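Local coordinates for protein L-methionine gamma-lyase (Fusobacterium nucleatum subsp. nucleatum, PDB 6LXU) that is a pyridoxal 5'-phosphate-dependent enzyme of the Cys/Met metabolism family, built as a tetramer, at residues S88-I93 against T112-T117; T99-G104 against T151-L156. All blocks are in the same frame, centred on the assembly; numbering follows the deposited sequence. Where two conformers were deposited one is given.

Contact 1: residues S88-I93 against T112-T117; sequences SGMGAI and TLYGCT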
ATOM      1  N   SER A  88     -13.396   5.549 -10.259  1.00  4.49           N
ATOM      2  CA  SER A  88     -13.580   4.682 -11.431  1.00  4.46           C
ATOM      3  C   SER A  88     -13.854   5.569 -12.631  1.00  4.43           C
ATOM      4  O   SER A  88     -14.231   6.736 -12.486  1.00  4.47           O
ATOM      5  CB  SER A  88     -14.752   3.705 -11.262  1.00  4.51           C
ATOM      6  OG  SER A  88     -15.994   4.390 -11.271  1.00  4.54           O
ATOM      7  N   GLY A  89     -13.709   4.999 -13.819  1.00  4.53           N
ATOM      8  CA  GLY A  89     -14.199   5.631 -15.040  1.00  4.70           C
ATOM      9  C   GLY A  89     -15.669   6.002 -14.954  1.00  4.67           C
ATOM     10  O   GLY A  89     -16.061   7.118 -15.342  1.00  4.90           O
ATOM     11  N   MET A  90     -16.503   5.104 -14.436  1.00  4.68           N
ATOM     12  CA  MET A  90     -17.910   5.446 -14.269  1.00  4.89           C
ATOM     13  C   MET A  90     -18.087   6.583 -13.271  1.00  4.77           C
ATOM     14  O   MET A  90     -19.033   7.378 -13.409  1.00  4.90           O
ATOM     15  CB  MET A  90     -18.766   4.233 -13.892  1.00  5.27           C
ATOM     16  CG  MET A  90     -18.869   3.180 -14.981  1.00  5.52           C
ATOM     17  SD  MET A  90     -19.249   3.799 -16.625  1.00  6.19           S
ATOM     18  CE  MET A  90     -20.839   4.584 -16.375  1.00  6.64           C
ATOM     19  N   GLY A  91     -17.194   6.693 -12.286  1.00  4.61           N
ATOM     20  CA  GLY A  91     -17.178   7.853 -11.411  1.00  4.83           C
ATOM     21  C   GLY A  91     -16.877   9.158 -12.131  1.00  4.90           C
ATOM     22  O   GLY A  91     -17.486  10.193 -11.836  1.00  5.30           O
ATOM     23  N   ALA A  92     -15.914   9.128 -13.054  1.00  4.89           N
ATOM     24  CA  ALA A  92     -15.603  10.300 -13.869  1.00  5.18           C
ATOM     25  C   ALA A  92     -16.791  10.689 -14.743  1.00  5.37           C
ATOM     26  O   ALA A  92     -17.165  11.872 -14.811  1.00  5.55           O
ATOM     27  CB  ALA A  92     -14.374  10.023 -14.722  1.00  5.33           C
ATOM     28  N   ILE A  93     -17.377   9.698 -15.410  1.00  5.43           N
ATOM     29  CA  ILE A  93     -18.501   9.929 -16.327  1.00  5.68           C
ATOM     30  C   ILE A  93     -19.732  10.446 -15.585  1.00  5.70           C
ATOM     31  O   ILE A  93     -20.303  11.498 -15.952  1.00  6.14           O
ATOM     32  CB  ILE A  93     -18.803   8.642 -17.115  1.00  5.81           C
ATOM     33  CG1 ILE A  93     -17.657   8.354 -18.103  1.00  6.01           C
ATOM     34  CG2 ILE A  93     -20.129   8.717 -17.872  1.00  6.04           C
ATOM     35  CD1 ILE A  93     -17.606   6.905 -18.550  1.00  6.29           C
ATOM     36  N   THR A 112     -23.670   2.713 -29.741  0.50 17.03           N
ATOM     37  CA  THR A 112     -22.376   2.082 -29.470  0.50 15.90           C
ATOM     38  C   THR A 112     -21.591   2.932 -28.492  0.50 14.58           C
ATOM     39  O   THR A 112     -20.740   3.762 -28.867  0.50 13.25           O
ATOM     40  CB  THR A 112     -21.511   1.903 -30.716  0.50 15.80           C
ATOM     41  OG1 THR A 112     -20.943   3.165 -31.075  0.50 16.86           O
ATOM     42  CG2 THR A 112     -22.313   1.288 -31.864  0.50 16.03           C
ATOM     43  N   LEU A 113     -21.922   2.704 -27.228  0.50 14.06           N
ATOM     44  CA  LEU A 113     -21.241   3.290 -26.105  0.50 13.43           C
ATOM     45  C   LEU A 113     -20.917   2.166 -25.167  0.50 12.53           C
ATOM     46  O   LEU A 113     -21.663   1.179 -25.079  0.50 12.59           O
ATOM     47  CB  LEU A 113     -22.155   4.208 -25.317  0.50 13.91           C
ATOM     48  CG  LEU A 113     -22.575   5.563 -25.840  0.50 13.91           C
ATOM     49  CD1 LEU A 113     -23.373   6.231 -24.733  0.50 14.06           C
ATOM     50  CD2 LEU A 113     -21.384   6.399 -26.262  0.50 13.95           C
ATOM     51  N   TYR A 114     -19.863   2.371 -24.394  1.00 11.97           N
ATOM     52  CA  TYR A 114     -19.491   1.456 -23.327  1.00 10.41           C
ATOM     53  C   TYR A 114     -20.749   1.046 -22.540  1.00  9.61           C
ATOM     54  O   TYR A 114     -21.578   1.889 -22.210  1.00  9.09           O
ATOM     55  CB  TYR A 114     -18.481   2.152 -22.421  1.00  9.65           C
ATOM     56  CG  TYR A 114     -18.086   1.320 -21.250  1.00  9.03           C
ATOM     57  CD1 TYR A 114     -17.328   0.174 -21.418  1.00  9.04           C
ATOM     58  CD2 TYR A 114     -18.481   1.674 -19.965  1.00  8.45           C
ATOM     59  CE1 TYR A 114     -16.969  -0.604 -20.338  1.00  8.74           C
ATOM     60  CE2 TYR A 114     -18.137   0.895 -18.887  1.00  8.51           C
ATOM     61  CZ  TYR A 114     -17.374  -0.233 -19.074  1.00  8.67           C
ATOM     62  OH  TYR A 114     -17.037  -0.998 -17.989  1.00  9.17           O
ATOM     63  N   GLY A 115     -20.893  -0.252 -22.279  1.00  9.55           N
ATOM     64  CA  GLY A 115     -22.155  -0.776 -21.787  1.00  9.54           C
ATOM     65  C   GLY A 115     -22.696  -0.098 -20.540  1.00  8.91           C
ATOM     66  O   GLY A 115     -23.884   0.207 -20.454  1.00  8.89           O
ATOM     67  N   CYS A 116     -21.833   0.164 -19.559  1.00  8.16           N
ATOM     68  CA  CYS A 116     -22.322   0.787 -18.338  1.00  7.68           C
ATOM     69  C   CYS A 116     -22.727   2.232 -18.581  1.00  7.31           C
ATOM     70  O   CYS A 116     -23.629   2.743 -17.916  1.00  7.51           O
ATOM     71  CB  CYS A 116     -21.299   0.703 -17.214  1.00  7.56           C
ATOM     72  SG  CYS A 116     -20.876  -0.984 -16.749  1.00  8.52           S
ATOM     73  N   THR A 117     -22.046   2.907 -19.513  1.00  7.21           N
ATOM     74  CA  THR A 117     -22.469   4.255 -19.890  1.00  7.34           C
ATOM     75  C   THR A 117     -23.833   4.221 -20.577  1.00  7.70           C
ATOM     76  O   THR A 117     -24.680   5.056 -20.290  1.00  8.02           O
ATOM     77  CB  THR A 117     -21.438   4.945 -20.790  1.00  7.42           C
ATOM     78  OG1 THR A 117     -20.149   4.845 -20.158  1.00  7.32           O
ATOM     79  CG2 THR A 117     -21.802   6.410 -21.010  1.00  7.68           C
TER
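Met90 and Thr117 bring the backbones closest, their CA atoms 7.3 Å apart, where the first turn of helix 89-100 faces the first turn of helix 115-125. This is the cofactor-phosphate site of a fold-type I pyridoxal-phosphate enzyme: the backbone N atoms of Gly89 and Met90, at the start of the helix, donate to phosphate oxygens of the modified residue LLP at position 212. Ser88 caps that helix, its OG accepting from Gly91 N at 2.8 Å, and also takes part in a hydrogen bond with Gly245 O of the second subunit.

Met90 gives the largest share of the buried surface. Its chain bends twice (chi2 -47°, chi3 -60°), folding the thioether over the start of the other helix. The sulfur reaches the edge of the Tyr114 ring, with Met90 SD 3.8 Å from Tyr114 CE2 and 80° off the ring normal, a Met-aromatic contact made near the ring plane and not over a face. Met90 SD is also 3.8 Å from Cys116 CB, while the methyl carbon, Met90 CE, approaches Cys116 O (3.7 Å). Arg61 of the second subunit packs on Met90 as well and makes a weak hydrogen bond with Tyr114 OH; the same hydroxyl bonds to O4 of a bound MPD.

Thr117 sets its OG1 at the edge of the Tyr114 ring, in its plane. Ile93, one helical turn on from Met90, crosses Thr117 at about a right angle, its terminal CD1 coming to 3.6 Å from Thr117 OG1.

Contact 2: residues T99-G104 against T151-L156; sequences TVLKAG and TRVVYL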
ATOM      1  N   THR A  99     -23.214  16.871 -12.804  1.00  7.59           N
ATOM      2  CA  THR A  99     -22.874  18.281 -12.654  1.00  7.84           C
ATOM      3  C   THR A  99     -23.551  19.147 -13.717  1.00  7.96           C
ATOM      4  O   THR A  99     -24.125  20.198 -13.396  1.00  8.58           O
ATOM      5  CB  THR A  99     -21.347  18.481 -12.704  1.00  7.84           C
ATOM      6  OG1 THR A  99     -20.761  17.753 -11.616  1.00  7.79           O
ATOM      7  CG2 THR A  99     -20.969  19.953 -12.570  1.00  7.96           C
ATOM      8  N   VAL A 100     -23.460  18.725 -14.965  1.00  7.81           N
ATOM      9  CA  VAL A 100     -23.830  19.607 -16.086  1.00  8.16           C
ATOM     10  C   VAL A 100     -25.269  19.454 -16.556  1.00  8.33           C
ATOM     11  O   VAL A 100     -25.756  20.335 -17.297  1.00  8.75           O
ATOM     12  CB  VAL A 100     -22.855  19.474 -17.288  1.00  8.45           C
ATOM     13  CG1 VAL A 100     -21.428  19.744 -16.847  1.00  8.71           C
ATOM     14  CG2 VAL A 100     -22.980  18.141 -18.000  1.00  8.34           C
ATOM     15  N   LEU A 101     -25.955  18.383 -16.160  1.00  8.43           N
ATOM     16  CA  LEU A 101     -27.333  18.145 -16.565  1.00  8.81           C
ATOM     17  C   LEU A 101     -28.318  18.584 -15.485  1.00  9.16           C
ATOM     18  O   LEU A 101     -27.940  18.939 -14.374  1.00  9.47           O
ATOM     19  CB  LEU A 101     -27.542  16.665 -16.884  1.00  8.63           C
ATOM     20  CG  LEU A 101     -26.820  16.137 -18.123  1.00  8.93           C
ATOM     21  CD1 LEU A 101     -26.924  14.627 -18.186  1.00  9.09           C
ATOM     22  CD2 LEU A 101     -27.360  16.778 -19.402  1.00  9.08           C
ATOM     23  N   LYS A 102     -29.590  18.576 -15.860  1.00  9.93           N
ATOM     24  CA  LYS A 102     -30.722  18.752 -14.953  1.00 10.71           C
ATOM     25  C   LYS A 102     -31.926  18.106 -15.623  1.00 10.63           C
ATOM     26  O   LYS A 102     -31.926  17.873 -16.836  1.00 10.31           O
ATOM     27  CB  LYS A 102     -30.992  20.233 -14.643  1.00 11.77           C
ATOM     28  CG  LYS A 102     -31.396  21.077 -15.850  1.00 12.84           C
ATOM     29  CD  LYS A 102     -31.581  22.548 -15.498  1.00 14.14           C
ATOM     30  CE  LYS A 102     -32.076  23.345 -16.698  1.00 15.66           C
ATOM     31  NZ  LYS A 102     -31.093  23.362 -17.813  1.00 17.00           N
ATOM     32  N   ALA A 103     -32.966  17.823 -14.839  1.00 10.78           N
ATOM     33  CA  ALA A 103     -34.232  17.352 -15.408  1.00 11.14           C
ATOM     34  C   ALA A 103     -34.722  18.359 -16.446  1.00 11.15           C
ATOM     35  O   ALA A 103     -34.635  19.565 -16.222  1.00 11.74           O
ATOM     36  CB  ALA A 103     -35.280  17.166 -14.327  1.00 11.77           C
ATOM     37  N   GLY A 104     -35.160  17.838 -17.577  1.00 11.30           N
ATOM     38  CA  GLY A 104     -35.591  18.688 -18.696  1.00 11.39           C
ATOM     39  C   GLY A 104     -34.538  18.909 -19.770  1.00 11.74           C
ATOM     40  O   GLY A 104     -34.862  19.408 -20.857  1.00 12.84           O
ATOM     41  N   THR A 151     -30.727  20.507 -25.883  1.00 10.73           N
ATOM     42  CA  THR A 151     -29.580  19.585 -25.890  1.00 10.34           C
ATOM     43  C   THR A 151     -28.446  20.194 -25.100  1.00 10.08           C
ATOM     44  O   THR A 151     -27.891  21.226 -25.461  1.00 10.79           O
ATOM     45  CB  THR A 151     -29.131  19.242 -27.310  1.00 10.50           C
ATOM     46  OG1 THR A 151     -30.253  18.720 -28.021  1.00 11.09           O
ATOM     47  CG2 THR A 151     -27.999  18.194 -27.288  1.00 10.50           C
ATOM     48  N   ARG A 152     -28.124  19.559 -23.973  1.00  9.52           N
ATOM     49  CA  ARG A 152     -27.068  20.038 -23.095  1.00  9.22           C
ATOM     50  C   ARG A 152     -25.739  19.297 -23.305  1.00  8.59           C
ATOM     51  O   ARG A 152     -24.692  19.855 -23.028  1.00  8.80           O
ATOM     52  CB  ARG A 152     -27.535  19.911 -21.640  1.00  9.50           C
ATOM     53  CG  ARG A 152     -26.540  20.302 -20.573  1.00  9.84           C
ATOM     54  CD  ARG A 152     -26.011  21.717 -20.713  1.00 10.28           C
ATOM     55  NE  ARG A 152     -25.229  22.115 -19.547  1.00 10.60           N
ATOM     56  CZ  ARG A 152     -24.322  23.090 -19.521  1.00 11.38           C
ATOM     57  NH1 ARG A 152     -24.055  23.801 -20.626  1.00 12.33           N
ATOM     58  NH2 ARG A 152     -23.688  23.376 -18.398  1.00 12.09           N
ATOM     59  N   VAL A 153     -25.814  18.042 -23.733  1.00  8.11           N
ATOM     60  CA  VAL A 153     -24.625  17.209 -23.909  1.00  7.96           C
ATOM     61  C   VAL A 153     -24.732  16.432 -25.206  1.00  7.82           C
ATOM     62  O   VAL A 153     -25.759  15.830 -25.516  1.00  8.36           O
ATOM     63  CB  VAL A 153     -24.456  16.204 -22.737  1.00  8.15           C
ATOM     64  CG1 VAL A 153     -23.423  15.121 -23.057  1.00  8.16           C
ATOM     65  CG2 VAL A 153     -24.091  16.930 -21.459  1.00  8.32           C
ATOM     66  N   VAL A 154     -23.626  16.441 -25.952  1.00  7.86           N
ATOM     67  CA  VAL A 154     -23.376  15.470 -27.002  1.00  7.84           C
ATOM     68  C   VAL A 154     -22.227  14.606 -26.479  1.00  7.49           C
ATOM     69  O   VAL A 154     -21.155  15.131 -26.199  1.00  7.49           O
ATOM     70  CB  VAL A 154     -23.049  16.143 -28.357  1.00  8.21           C
ATOM     71  CG1 VAL A 154     -22.558  15.134 -29.371  1.00  8.56           C
ATOM     72  CG2 VAL A 154     -24.283  16.865 -28.873  1.00  8.47           C
ATOM     73  N   TYR A 155     -22.486  13.316 -26.290  1.00  7.30           N
ATOM     74  CA  TYR A 155     -21.539  12.402 -25.640  1.00  7.16           C
ATOM     75  C   TYR A 155     -21.040  11.415 -26.672  1.00  7.49           C
ATOM     76  O   TYR A 155     -21.845  10.748 -27.319  1.00  7.88           O
ATOM     77  CB  TYR A 155     -22.228  11.687 -24.478  1.00  6.93           C
ATOM     78  CG  TYR A 155     -21.291  10.827 -23.665  1.00  6.79           C
ATOM     79  CD1 TYR A 155     -20.935   9.574 -24.094  1.00  6.89           C
ATOM     80  CD2 TYR A 155     -20.745  11.289 -22.476  1.00  6.93           C
ATOM     81  CE1 TYR A 155     -20.042   8.780 -23.375  1.00  6.90           C
ATOM     82  CE2 TYR A 155     -19.871  10.506 -21.727  1.00  6.90           C
ATOM     83  CZ  TYR A 155     -19.520   9.252 -22.182  1.00  6.74           C
ATOM     84  OH  TYR A 155     -18.654   8.480 -21.416  1.00  6.89           O
ATOM     85  N   LEU A 156     -19.713  11.337 -26.830  1.00  7.59           N
ATOM     86  CA  LEU A 156     -19.104  10.561 -27.908  1.00  7.66           C
ATOM     87  C   LEU A 156     -18.022   9.628 -27.393  1.00  7.69           C
ATOM     88  O   LEU A 156     -17.408   9.876 -26.347  1.00  7.63           O
ATOM     89  CB  LEU A 156     -18.479  11.490 -28.955  1.00  7.74           C
ATOM     90  CG  LEU A 156     -19.406  12.578 -29.506  1.00  7.99           C
ATOM     91  CD1 LEU A 156     -18.620  13.588 -30.315  1.00  8.16           C
ATOM     92  CD2 LEU A 156     -20.527  11.976 -30.330  1.00  8.22           C
TER
HETATM   93  O   HOH W   1     -24.364  23.052 -15.612  1.00 23.87           O
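Arg152 reaches from strand 151-157 to the end of helix 89-100 and donates from NE to Val100 O at 2.9 Å. The bond is nearly straight (168° at the hydrogen), and the oxygen lies in the guanidinium plane, at its edge, although the donor is tilted 22° from the carbonyl plane. Chi1 sets Arg152 CG anti to the backbone N, 3.8 Å from Leu101 CD2, the two side chains crossing at a slant; the bend at chi2 (56°) then swings CD and NE toward Val100 O. NH2 donates to a water that in turn gives a weak, long bond (3.5 Å from the water oxygen) to Val100 O, while NH1 is held by Asn181 O.

Helix 89-100 is the connection of a beta-alpha-beta crossover, running from edge strand 82-86 over the large sheet to strand 106-110, next to strand 151-157. On the sheet side, Val100 crosses Val153 at about a right angle, CG2 to CG2 at 3.8 Å. Leu101, the first residue past the helix, adds its CD2 to the same Val153 methyl, CG2, at 3.9 Å, and also packs on Leu125 of its own chain and Phe128 of the second subunit.

The two contacts sit at opposite ends of helix 89-100, their centres 15 Å apart: contact 1 uses its cofactor-binding N-terminus, contact 2 its C-terminal exit. Along the chain the segments interleave as 88-93, 99-104, 112-117 and 151-156; contact 1 pairs the shared helix with the start of helix 115-125, contact 2 with strand 151-157. Tyr155, in the same strand segment as Arg152 and Val153 but not touching 99-104, reaches contact 1, its OH 3.4 Å from Ile93 CD1 and its CE1 3.8 Å from Thr117 CG2, with Leu113 against the same ring. Both helices thus rest their first turns on the seven-stranded sheet just past the phosphate-holding residues, and both contacts touch the second subunit.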